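PDB 6RQA: iminosuccinate reductase from Paracoccus denitrificans, which catalyses the NADH-dependent reduction of iminosuccinate to L-aspartate, which regenerates the amino donor for glyoxylate assimilation through the beta-hydroxyaspartate cycle. Local coordinates for residues A[45-50]-A[133-138]; A[124-129]-A[160-165]; A[141-146]-A[292-297]; A[166-171]-A[196-201]; A[253-258]-A[272-277]. All blocks are in the same frame, centred on the assembly; numbering follows the deposited sequence.

Contact 1. Residues A[45-50]-A[133-138]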
# COMPACT_ATOMS: atom_id res chain seq x y z
N ALA A 45 -17.94 6.85 -14.96
CA ALA A 45 -17.54 5.62 -15.64
C ALA A 45 -17.00 4.59 -14.66
O ALA A 45 -17.19 3.39 -14.86
CB ALA A 45 -16.49 5.93 -16.71
N VAL A 46 -16.33 5.04 -13.59
CA VAL A 46 -15.76 4.10 -12.63
C VAL A 46 -16.85 3.42 -11.82
O VAL A 46 -16.73 2.23 -11.47
CB VAL A 46 -14.72 4.81 -11.74
CG1 VAL A 46 -15.01 4.58 -10.26
CG2 VAL A 46 -13.32 4.32 -12.08
N PHE A 47 -17.93 4.14 -11.50
CA PHE A 47 -19.05 3.52 -10.82
C PHE A 47 -19.68 2.43 -11.68
O PHE A 47 -20.08 1.38 -11.17
CB PHE A 47 -20.09 4.58 -10.44
CG PHE A 47 -19.85 5.22 -9.11
CD1 PHE A 47 -20.17 4.56 -7.94
CD2 PHE A 47 -19.30 6.49 -9.02
CE1 PHE A 47 -19.95 5.14 -6.71
CE2 PHE A 47 -19.08 7.09 -7.79
CZ PHE A 47 -19.40 6.41 -6.63
N ALA A 48 -19.78 2.67 -12.99
CA ALA A 48 -20.34 1.66 -13.88
C ALA A 48 -19.42 0.45 -14.00
O ALA A 48 -19.90 -0.69 -14.04
CB ALA A 48 -20.61 2.27 -15.26
N SER A 49 -18.11 0.68 -14.06
CA SER A 49 -17.17 -0.43 -14.16
C SER A 49 -17.20 -1.31 -12.92
O SER A 49 -17.07 -2.53 -13.01
CB SER A 49 -15.76 0.09 -14.41
OG SER A 49 -15.69 0.83 -15.62
N MET A 50 -17.38 -0.70 -11.74
CA MET A 50 -17.48 -1.48 -10.51
C MET A 50 -18.76 -2.30 -10.49
O MET A 50 -18.76 -3.45 -10.02
CB MET A 50 -17.42 -0.56 -9.30
CG MET A 50 -16.09 0.15 -9.11
SD MET A 50 -16.14 1.34 -7.75
CE MET A 50 -16.51 0.25 -6.38
N ALA A 133 -16.20 15.26 -4.74
CA ALA A 133 -17.31 16.07 -5.23
C ALA A 133 -17.96 15.43 -6.46
O ALA A 133 -19.17 15.52 -6.64
CB ALA A 133 -16.83 17.48 -5.54
N ALA A 134 -17.15 14.79 -7.30
CA ALA A 134 -17.71 14.12 -8.47
C ALA A 134 -18.58 12.94 -8.06
O ALA A 134 -19.65 12.72 -8.65
CB ALA A 134 -16.58 13.66 -9.40
N ALA A 135 -18.15 12.17 -7.06
CA ALA A 135 -18.94 11.04 -6.59
C ALA A 135 -20.31 11.50 -6.09
O ALA A 135 -21.33 10.87 -6.39
CB ALA A 135 -18.19 10.29 -5.49
N SER A 136 -20.35 12.59 -5.32
CA SER A 136 -21.62 13.12 -4.85
C SER A 136 -22.48 13.61 -6.01
O SER A 136 -23.71 13.46 -5.99
CB SER A 136 -21.39 14.24 -3.84
OG SER A 136 -22.62 14.77 -3.38
N ALA A 137 -21.85 14.19 -7.04
CA ALA A 137 -22.60 14.69 -8.18
C ALA A 137 -23.19 13.55 -9.00
O ALA A 137 -24.28 13.70 -9.58
CB ALA A 137 -21.71 15.57 -9.06
N VAL A 138 -22.50 12.41 -9.07
CA VAL A 138 -23.04 11.25 -9.78
C VAL A 138 -24.31 10.75 -9.10
O VAL A 138 -25.31 10.45 -9.76
CB VAL A 138 -21.98 10.14 -9.90
CG1 VAL A 138 -22.59 8.87 -10.45
CG2 VAL A 138 -20.83 10.60 -10.78
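Phe47 of helix 36-51 reaches across to helix 125-143 and meets Ala135 and Val138, which lie three positions apart on it. The ring approaches Ala135 with its rim: CE2 of Phe47 is 4.0 Å from CB of Ala135, and the methyl sits close to the ring plane. The second touch is looser, with CD2 of Phe47 4.3 Å from CG1 of Val138, which approaches the ring obliquely. The side chain of Phe47 leaves its helix toward the partner, and ring atoms make both contacts while the backbones stay well apart; the nearest CA atoms, of Phe47 and Ala135, are 8.6 Å from each other. All three residues are buried and apolar. Helix 125-143 is the long connection from the mixed sheet to the first strand of the Rossmann-type parallel sheet, and Phe47 lies near the start of this ornithine cyclodeaminase/mu-crystallin fold. In the next shell, Gln318 of helix 316-333 touches both Phe47 and Ala135, while Phe40 and Glu44 extend the packing of helix 36-51 onto Val138. The side chain of Ala135 lies about 4 Å from that of Met240, an NAD(+)-binding residue, and about 6 Å from the bound cofactor. Within helix 36-51, Ala45 O accepts from Ser49 N and, over the opposite face of its carbonyl plane, from Ser49 OG at 3.1 Å.

Contact 2. Residues A[124-129]-A[160-165]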
# COMPACT_ATOMS: atom_id res chain seq x y z
N GLY A 124 -2.11 14.29 -5.09
CA GLY A 124 -3.44 13.78 -4.82
C GLY A 124 -4.33 14.64 -3.94
O GLY A 124 -5.49 14.27 -3.71
N ASN A 125 -3.82 15.77 -3.46
CA ASN A 125 -4.62 16.62 -2.58
C ASN A 125 -5.85 17.16 -3.30
O ASN A 125 -6.99 16.86 -2.93
CB ASN A 125 -3.77 17.76 -2.03
CG ASN A 125 -2.74 17.29 -1.02
OD1 ASN A 125 -2.86 16.21 -0.45
ND2 ASN A 125 -1.72 18.11 -0.78
N LEU A 126 -5.63 17.96 -4.35
CA LEU A 126 -6.76 18.51 -5.09
C LEU A 126 -7.57 17.41 -5.78
O LEU A 126 -8.79 17.55 -5.93
CB LEU A 126 -6.26 19.53 -6.12
CG LEU A 126 -7.34 20.24 -6.94
CD1 LEU A 126 -8.38 20.87 -6.03
CD2 LEU A 126 -6.72 21.28 -7.86
N LEU A 127 -6.91 16.32 -6.20
CA LEU A 127 -7.63 15.24 -6.85
C LEU A 127 -8.66 14.61 -5.92
O LEU A 127 -9.77 14.27 -6.34
CB LEU A 127 -6.65 14.18 -7.37
CG LEU A 127 -5.84 14.53 -8.61
CD1 LEU A 127 -5.03 13.32 -9.07
CD2 LEU A 127 -6.74 15.02 -9.73
N THR A 128 -8.30 14.44 -4.64
CA THR A 128 -9.21 13.81 -3.69
C THR A 128 -10.50 14.62 -3.55
O THR A 128 -11.60 14.06 -3.60
CB THR A 128 -8.53 13.66 -2.33
OG1 THR A 128 -7.34 12.88 -2.47
CG2 THR A 128 -9.46 12.97 -1.34
N ALA A 129 -10.37 15.94 -3.37
CA ALA A 129 -11.56 16.77 -3.23
C ALA A 129 -12.40 16.76 -4.51
O ALA A 129 -13.63 16.78 -4.45
CB ALA A 129 -11.16 18.21 -2.87
N SER A 160 -16.39 21.52 1.13
CA SER A 160 -17.77 21.91 0.88
C SER A 160 -17.89 22.78 -0.37
O SER A 160 -18.91 22.73 -1.07
CB SER A 160 -18.34 22.64 2.09
OG SER A 160 -17.64 23.85 2.33
N ALA A 161 -16.86 23.58 -0.66
CA ALA A 161 -16.89 24.39 -1.88
C ALA A 161 -16.87 23.51 -3.12
O ALA A 161 -17.62 23.75 -4.07
CB ALA A 161 -15.70 25.36 -1.89
N PHE A 162 -16.02 22.48 -3.13
CA PHE A 162 -15.97 21.57 -4.27
C PHE A 162 -17.28 20.82 -4.43
O PHE A 162 -17.73 20.57 -5.56
CB PHE A 162 -14.80 20.59 -4.11
CG PHE A 162 -13.46 21.27 -3.98
CD1 PHE A 162 -12.73 21.59 -5.11
CD2 PHE A 162 -12.95 21.58 -2.73
CE1 PHE A 162 -11.50 22.21 -4.99
CE2 PHE A 162 -11.72 22.20 -2.62
CZ PHE A 162 -11.00 22.52 -3.75
N GLN A 163 -17.92 20.45 -3.32
CA GLN A 163 -19.20 19.75 -3.40
C GLN A 163 -20.26 20.63 -4.03
O GLN A 163 -21.07 20.15 -4.84
CB GLN A 163 -19.63 19.29 -2.00
CG GLN A 163 -18.62 18.42 -1.27
CD GLN A 163 -18.43 17.06 -1.92
OE1 GLN A 163 -19.37 16.49 -2.49
NE2 GLN A 163 -17.22 16.52 -1.83
N MET A 164 -20.28 21.92 -3.69
CA MET A 164 -21.30 22.81 -4.23
C MET A 164 -21.09 23.07 -5.71
O MET A 164 -22.05 23.10 -6.49
CB MET A 164 -21.32 24.13 -3.45
CG MET A 164 -22.49 25.04 -3.80
SD MET A 164 -22.49 26.60 -2.89
CE MET A 164 -22.54 26.01 -1.21
N ARG A 165 -19.83 23.24 -6.13
CA ARG A 165 -19.56 23.48 -7.54
C ARG A 165 -19.91 22.27 -8.39
O ARG A 165 -20.48 22.41 -9.48
CB ARG A 165 -18.09 23.86 -7.74
CG ARG A 165 -17.77 25.31 -7.38
CD ARG A 165 -16.38 25.70 -7.84
NE ARG A 165 -15.33 25.18 -6.96
CZ ARG A 165 -14.78 25.86 -5.97
NH1 ARG A 165 -15.16 27.11 -5.72
NH2 ARG A 165 -13.83 25.30 -5.22
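The Phe162 ring is laid flat against Ala129, whose CB stands over one face in a CH-pi contact, 4.0 Å from the ring centroid and 16° off the normal. Leu126, one turn earlier on the same helix, reaches a different part of the ring: its CD1 is 3.6 Å from CE1 of Phe162, approaching obliquely, and the two side chains cross at about a right angle. The leucine manages this because its CG stands opposite the backbone N (chi1 -178°), which extends the branch toward the ring. On the other face of Phe162, NH2 of Arg165 lies above the rim, so the phenyl group is held between a methyl and the end of an arginine. The short helical segments cross at -50° with their axes 10.9 Å apart at closest approach. Behind Ala129, Gly124 O takes two bonds from Thr128, one from N and one from OG1 at 2.6 Å, arriving over opposite faces of the carbonyl plane; the same OG1 is bonded to NZ of Lys88, the probable proton donor/acceptor. Helix 158-170 begins at the NAD(+)-binding pair His158 and Gln159, directly after the glycine-rich loop, and is the first helix of the dinucleotide-binding Rossmann fold.

Contact 3. Residues A[141-146]-A[292-297]; sequences KYLAPK and GAVVAG
Val294 and Val295, side by side on helix 291-295, pack against Tyr142 and Leu143 at the end of helix 125-143. The contact joins the C-terminal end of helix 125-143, which leads into the first strand of the Rossmann-type sheet, to helix 291-295, which follows the edge strand 288-290. Along 292-297, Gly292 supplies a carbonyl to the last helical turn. Two residues on, Val294 has CG1 3.8 Å from CB of Tyr142, the two side chains running past each other in opposite directions; its other branch, CG2, is turned to Leu143, 4.3 Å from CD2 of that residue. Phe261 of strand 259-262 touches both Val294 and Leu143. Val295 then crosses the tyrosine at about a right angle. Its CG2 makes a CH-pi contact over one face of the Tyr142 ring, 3.9 Å from the centroid, and its CG1, anti to the backbone N at chi1 -177°, extends to the phenol, 3.6 Å from Tyr142 OH. That hydroxyl is hydrogen-bonded to Glu44 OE1, which also receives the salt bridge from Lys141 NZ, while CG of Lys141 lies over the opposite face of the ring. Ala296 N, bonded to Gly292 O at 2.8 Å, completes the last regular turn. Gly297, with a positive phi of 82°, then ends the helix in a Schellman motif, its N bonding weakly to Val294 O.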
# COMPACT_ATOMS: atom_id res chain seq x y z
N LYS A 141 -27.16 13.09 -10.03
CA LYS A 141 -27.68 12.90 -11.37
C LYS A 141 -28.61 11.69 -11.47
O LYS A 141 -29.57 11.71 -12.24
CB LYS A 141 -26.52 12.75 -12.37
CG LYS A 141 -26.96 12.55 -13.81
CD LYS A 141 -25.77 12.25 -14.71
CE LYS A 141 -26.22 11.93 -16.13
NZ LYS A 141 -25.06 11.60 -17.00
N TYR A 142 -28.35 10.65 -10.68
CA TYR A 142 -29.10 9.40 -10.80
C TYR A 142 -30.10 9.16 -9.68
O TYR A 142 -30.90 8.22 -9.79
CB TYR A 142 -28.13 8.21 -10.86
CG TYR A 142 -27.36 8.11 -12.17
CD1 TYR A 142 -27.93 7.49 -13.28
CD2 TYR A 142 -26.08 8.63 -12.29
CE1 TYR A 142 -27.24 7.40 -14.48
CE2 TYR A 142 -25.38 8.54 -13.48
CZ TYR A 142 -25.96 7.92 -14.57
OH TYR A 142 -25.27 7.83 -15.76
N LEU A 143 -30.10 9.97 -8.62
CA LEU A 143 -30.99 9.72 -7.49
C LEU A 143 -31.76 10.95 -7.00
O LEU A 143 -32.68 10.78 -6.18
CB LEU A 143 -30.21 9.14 -6.30
CG LEU A 143 -29.43 7.84 -6.55
CD1 LEU A 143 -28.57 7.51 -5.34
CD2 LEU A 143 -30.38 6.69 -6.87
N ALA A 144 -31.43 12.15 -7.46
CA ALA A 144 -32.11 13.34 -6.95
C ALA A 144 -33.58 13.34 -7.37
O ALA A 144 -33.94 12.83 -8.43
CB ALA A 144 -31.43 14.60 -7.46
N PRO A 145 -34.45 13.92 -6.54
CA PRO A 145 -35.86 14.02 -6.92
C PRO A 145 -36.04 14.83 -8.19
O PRO A 145 -35.25 15.73 -8.50
CB PRO A 145 -36.51 14.71 -5.71
CG PRO A 145 -35.57 14.44 -4.57
CD PRO A 145 -34.20 14.42 -5.18
N LYS A 146 -37.10 14.51 -8.93
CA LYS A 146 -37.37 15.19 -10.19
C LYS A 146 -37.64 16.67 -9.95
O LYS A 146 -38.54 17.04 -9.19
CB LYS A 146 -38.57 14.53 -10.88
CG LYS A 146 -39.50 13.77 -9.95
CD LYS A 146 -39.37 12.26 -10.13
CE LYS A 146 -38.53 11.62 -9.03
NZ LYS A 146 -39.20 11.70 -7.70
N GLY A 292 -23.33 2.48 -8.49
CA GLY A 292 -22.91 2.10 -9.83
C GLY A 292 -23.93 1.26 -10.57
O GLY A 292 -24.04 1.34 -11.79
N ALA A 293 -24.69 0.43 -9.84
CA ALA A 293 -25.73 -0.36 -10.49
C ALA A 293 -26.81 0.52 -11.08
O ALA A 293 -27.44 0.15 -12.08
CB ALA A 293 -26.33 -1.36 -9.49
N VAL A 294 -27.05 1.69 -10.48
CA VAL A 294 -27.97 2.65 -11.07
C VAL A 294 -27.36 3.27 -12.32
O VAL A 294 -28.05 3.51 -13.32
CB VAL A 294 -28.36 3.73 -10.04
CG1 VAL A 294 -29.39 4.68 -10.62
CG2 VAL A 294 -28.87 3.08 -8.77
N VAL A 295 -26.05 3.53 -12.29
CA VAL A 295 -25.38 4.12 -13.44
C VAL A 295 -25.33 3.13 -14.60
O VAL A 295 -25.54 3.50 -15.76
CB VAL A 295 -23.97 4.60 -13.05
CG1 VAL A 295 -23.29 5.28 -14.23
CG2 VAL A 295 -24.04 5.54 -11.85
N ALA A 296 -25.07 1.86 -14.30
CA ALA A 296 -24.98 0.83 -15.33
C ALA A 296 -26.34 0.37 -15.84
O ALA A 296 -26.39 -0.52 -16.70
CB ALA A 296 -24.20 -0.37 -14.80
N GLY A 297 -27.44 0.93 -15.34
CA GLY A 297 -28.76 0.57 -15.79
C GLY A 297 -29.35 -0.68 -15.16
O GLY A 297 -30.48 -1.05 -15.50

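Contact 4. Residues A[166-171]-A[196-201]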
# COMPACT_ATOMS: atom_id res chain seq x y z
N ALA A 166 -19.58 21.06 -7.92
CA ALA A 166 -19.89 19.86 -8.68
C ALA A 166 -21.39 19.60 -8.74
O ALA A 166 -21.89 19.09 -9.74
CB ALA A 166 -19.15 18.66 -8.09
N ALA A 167 -22.11 19.94 -7.67
CA ALA A 167 -23.56 19.73 -7.66
C ALA A 167 -24.26 20.71 -8.59
O ALA A 167 -25.19 20.33 -9.31
CB ALA A 167 -24.10 19.86 -6.24
N ALA A 168 -23.83 21.97 -8.60
CA ALA A 168 -24.42 22.96 -9.49
C ALA A 168 -24.08 22.71 -10.95
O ALA A 168 -24.78 23.21 -11.83
CB ALA A 168 -23.98 24.37 -9.08
N ASN A 169 -23.01 21.95 -11.22
CA ASN A 169 -22.62 21.67 -12.59
C ASN A 169 -23.45 20.55 -13.21
O ASN A 169 -23.66 20.55 -14.43
CB ASN A 169 -21.13 21.33 -12.65
CG ASN A 169 -20.66 21.00 -14.06
OD1 ASN A 169 -20.57 19.83 -14.44
ND2 ASN A 169 -20.36 22.03 -14.84
N VAL A 170 -23.92 19.61 -12.40
CA VAL A 170 -24.65 18.45 -12.91
C VAL A 170 -26.15 18.70 -12.85
O VAL A 170 -26.91 18.14 -13.65
CB VAL A 170 -24.26 17.17 -12.13
CG1 VAL A 170 -24.74 17.26 -10.68
CG2 VAL A 170 -24.81 15.93 -12.81
N HIS A 171 -26.58 19.56 -11.93
CA HIS A 171 -27.99 19.85 -11.75
C HIS A 171 -28.18 21.35 -11.58
O HIS A 171 -27.37 22.02 -10.94
CB HIS A 171 -28.56 19.11 -10.53
CG HIS A 171 -30.03 19.30 -10.34
ND1 HIS A 171 -30.97 18.56 -11.03
CD2 HIS A 171 -30.73 20.14 -9.55
CE1 HIS A 171 -32.18 18.94 -10.66
NE2 HIS A 171 -32.06 19.90 -9.76
N LEU A 196 -21.42 30.72 -8.36
CA LEU A 196 -22.35 29.95 -9.16
C LEU A 196 -23.62 30.72 -9.51
O LEU A 196 -24.52 30.15 -10.14
CB LEU A 196 -22.73 28.66 -8.41
CG LEU A 196 -21.55 27.77 -7.99
CD1 LEU A 196 -22.02 26.69 -7.04
CD2 LEU A 196 -20.87 27.17 -9.21
N GLY A 197 -23.71 31.99 -9.13
CA GLY A 197 -24.89 32.77 -9.43
C GLY A 197 -26.13 32.30 -8.71
O GLY A 197 -27.24 32.46 -9.22
N LEU A 198 -25.97 31.71 -7.52
CA LEU A 198 -27.07 31.15 -6.76
C LEU A 198 -27.22 31.88 -5.43
O LEU A 198 -26.21 32.11 -4.74
CB LEU A 198 -26.84 29.65 -6.51
CG LEU A 198 -26.84 28.74 -7.74
CD1 LEU A 198 -26.46 27.32 -7.35
CD2 LEU A 198 -28.20 28.76 -8.41
N PRO A 199 -28.43 32.26 -5.04
CA PRO A 199 -28.61 32.89 -3.73
C PRO A 199 -28.42 31.90 -2.60
O PRO A 199 -28.74 30.71 -2.73
CB PRO A 199 -30.06 33.41 -3.79
CG PRO A 199 -30.73 32.50 -4.77
CD PRO A 199 -29.69 32.15 -5.79
N PHE A 200 -27.89 32.39 -1.49
CA PHE A 200 -27.60 31.56 -0.33
C PHE A 200 -28.31 32.12 0.90
O PHE A 200 -28.44 33.33 1.06
CB PHE A 200 -26.09 31.48 -0.06
CG PHE A 200 -25.73 30.71 1.18
CD1 PHE A 200 -25.69 29.33 1.16
CD2 PHE A 200 -25.43 31.37 2.36
CE1 PHE A 200 -25.37 28.61 2.30
CE2 PHE A 200 -25.11 30.66 3.51
CZ PHE A 200 -25.07 29.28 3.47
N GLU A 201 -28.75 31.21 1.77
CA GLU A 201 -29.38 31.58 3.04
C GLU A 201 -28.93 30.59 4.11
O GLU A 201 -29.21 29.40 4.00
CB GLU A 201 -30.91 31.58 2.93
CG GLU A 201 -31.61 31.67 4.28
CD GLU A 201 -33.12 31.62 4.17
OE1 GLU A 201 -33.79 32.20 5.05
OE2 GLU A 201 -33.63 31.01 3.22
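Ala167 O, just before the Ala168 that meets Leu196 and Leu198, accepts from His171 N at 3.1 Å and, weakly, from Val170 N, and so fastens the final turn of helix 158-170. The setting is the Rossmann beta-alpha-beta-alpha-beta succession: this helix precedes strand 175-179, and helix 186-195 precedes strand 200-202 at one margin of the parallel sheet. Across the contact a single methyl faces two leucines. CB of Ala168 is 3.7 Å from CD1 of Leu196 and, more loosely, 4.2 Å from CD1 of Leu198. With CG anti to the carbonyl carbon (chi1 -55°), both branches of Leu196 reach the methyl, CD2 of Leu196 at 4.2 Å from CB of Ala168. Gly197 takes a positive phi of 66° and closes helix 186-195 in a Schellman motif, and the side chains of Leu196 and Leu198, on either side of it in sequence, both point toward Ala168. The site lies near the surface, away from the cofactor. Leu196 also rests on Met164 and Arg165, one turn back on helix 158-170, and Leu198 touches Val176 of strand 175-179. Past the turn, Glu201 forms two salt bridges, its OE2 with Lys175 NZ and its OE1 with Arg207 NH1.

Contact 5. Residues A[253-258]-A[272-277]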
# COMPACT_ATOMS: atom_id res chain seq x y z
N ALA A 253 -32.16 6.26 12.51
CA ALA A 253 -33.56 6.06 12.14
C ALA A 253 -33.84 6.63 10.75
O ALA A 253 -34.61 6.05 9.98
CB ALA A 253 -34.48 6.70 13.18
N LEU A 254 -33.23 7.78 10.42
CA LEU A 254 -33.36 8.33 9.08
C LEU A 254 -32.70 7.42 8.05
O LEU A 254 -33.22 7.24 6.94
CB LEU A 254 -32.75 9.73 9.03
CG LEU A 254 -32.58 10.38 7.66
CD1 LEU A 254 -33.93 10.63 7.00
CD2 LEU A 254 -31.79 11.68 7.79
N VAL A 255 -31.54 6.85 8.40
CA VAL A 255 -30.87 5.91 7.50
C VAL A 255 -31.71 4.66 7.30
O VAL A 255 -31.67 4.04 6.23
CB VAL A 255 -29.47 5.57 8.06
CG1 VAL A 255 -28.72 4.65 7.12
CG2 VAL A 255 -28.68 6.85 8.31
N ALA A 256 -32.50 4.27 8.30
CA ALA A 256 -33.25 3.02 8.21
C ALA A 256 -34.42 3.11 7.24
O ALA A 256 -34.79 2.10 6.64
CB ALA A 256 -33.74 2.60 9.60
N ARG A 257 -35.01 4.29 7.08
CA ARG A 257 -36.19 4.45 6.24
C ARG A 257 -35.86 4.93 4.83
O ARG A 257 -36.77 5.25 4.06
CB ARG A 257 -37.19 5.40 6.90
CG ARG A 257 -36.91 6.89 6.70
CD ARG A 257 -38.09 7.72 7.19
NE ARG A 257 -38.32 8.91 6.39
CZ ARG A 257 -37.91 10.13 6.73
NH1 ARG A 257 -37.26 10.33 7.87
NH2 ARG A 257 -38.17 11.16 5.93
N ALA A 258 -34.58 4.97 4.46
CA ALA A 258 -34.16 5.45 3.16
C ALA A 258 -33.64 4.31 2.30
O ALA A 258 -33.07 3.33 2.80
CB ALA A 258 -33.07 6.52 3.30
N GLY A 272 -18.57 3.61 6.82
CA GLY A 272 -19.48 4.58 6.25
C GLY A 272 -20.57 5.00 7.22
O GLY A 272 -20.54 4.70 8.41
N GLU A 273 -21.56 5.71 6.68
CA GLU A 273 -22.65 6.21 7.51
C GLU A 273 -23.56 5.08 7.98
O GLU A 273 -24.18 5.18 9.04
CB GLU A 273 -23.46 7.26 6.73
CG GLU A 273 -24.46 8.04 7.57
CD GLU A 273 -23.80 8.80 8.71
OE1 GLU A 273 -24.27 8.69 9.85
OE2 GLU A 273 -22.80 9.51 8.45
N CYS A 274 -23.64 3.99 7.21
CA CYS A 274 -24.48 2.86 7.57
C CYS A 274 -23.93 2.04 8.73
O CYS A 274 -24.62 1.12 9.19
CB CYS A 274 -24.68 1.95 6.36
SG CYS A 274 -25.43 2.75 4.93
N GLN A 275 -22.73 2.36 9.23
CA GLN A 275 -22.13 1.56 10.30
C GLN A 275 -22.96 1.59 11.58
O GLN A 275 -22.86 0.65 12.38
CB GLN A 275 -20.72 2.06 10.59
CG GLN A 275 -20.67 3.42 11.28
CD GLN A 275 -19.25 3.91 11.52
OE1 GLN A 275 -18.64 3.59 12.54
NE2 GLN A 275 -18.72 4.68 10.57
N HIS A 276 -23.77 2.62 11.79
CA HIS A 276 -24.55 2.74 13.01
C HIS A 276 -25.90 2.06 12.90
O HIS A 276 -26.35 1.42 13.86
CB HIS A 276 -24.72 4.22 13.38
CG HIS A 276 -23.43 4.97 13.43
ND1 HIS A 276 -22.58 4.92 14.52
CD2 HIS A 276 -22.83 5.78 12.53
CE1 HIS A 276 -21.52 5.68 14.29
NE2 HIS A 276 -21.65 6.21 13.08
N ALA A 277 -26.56 2.17 11.75
CA ALA A 277 -27.80 1.44 11.53
C ALA A 277 -27.56 -0.05 11.36
O ALA A 277 -28.48 -0.85 11.58
CB ALA A 277 -28.54 2.00 10.31
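In helix 252-256, Val255 is the residue that meets Glu273, Cys274 and Ala277. It spreads its two methyls over them. CG1 of Val255, placed anti to the backbone N by a chi1 of -178°, is 4.2 Å from CB of Ala277 and 4.4 Å from SG of Cys274. CG2 goes the other way and lies 4.4 Å from the aliphatic CG of Glu273; the stem of the acid joins the apolar patch while its carboxylate is bound by polar partners. Helix 252-256 leads into strand 259-262 of the Rossmann-type sheet, and Ile260 of that strand lies against both Val255 and Cys274. In the carboxylate of Glu273, OE2 bonds to OG1 of Thr242, an NAD(+)-binding residue, and to Glu249 N, while OE1 takes Leu250 N. The backbone N atoms of Glu273 and Cys274 are both held by the carboxylate of Asp311. These two residues form the middle of a type I turn from Gly272 to Gln275, braced by Gln275 NE2 on Gly272 O at 2.8 Å with a 158° angle at the hydrogen. After Ala256 the chain leaves helix 252-256 at Arg257, whose NH1 and NH2 bond to Asn228 OD1 and Val231 O.

From the N terminus, helix 36-51 opens contact 1, which closes on helix 125-143 after most of the mixed sheet has been traversed. Contact 2 starts at the beginning of that same helix and closes on helix 158-170, crossing contact 1. Contact 3 opens at the helix's far end, before contact 2 has closed, and crosses it too. Its loop contains contact 4, which joins the first two alpha-beta units of the parallel sheet, and contact 5, which links helix 252-256, just before strand 259-262, to the turn leading into helix 275-279; contact 3 closes at 292-297. Contacts 1 to 3 share helix 125-143, packing it in turn on helices 36-51, 158-170 and 291-295.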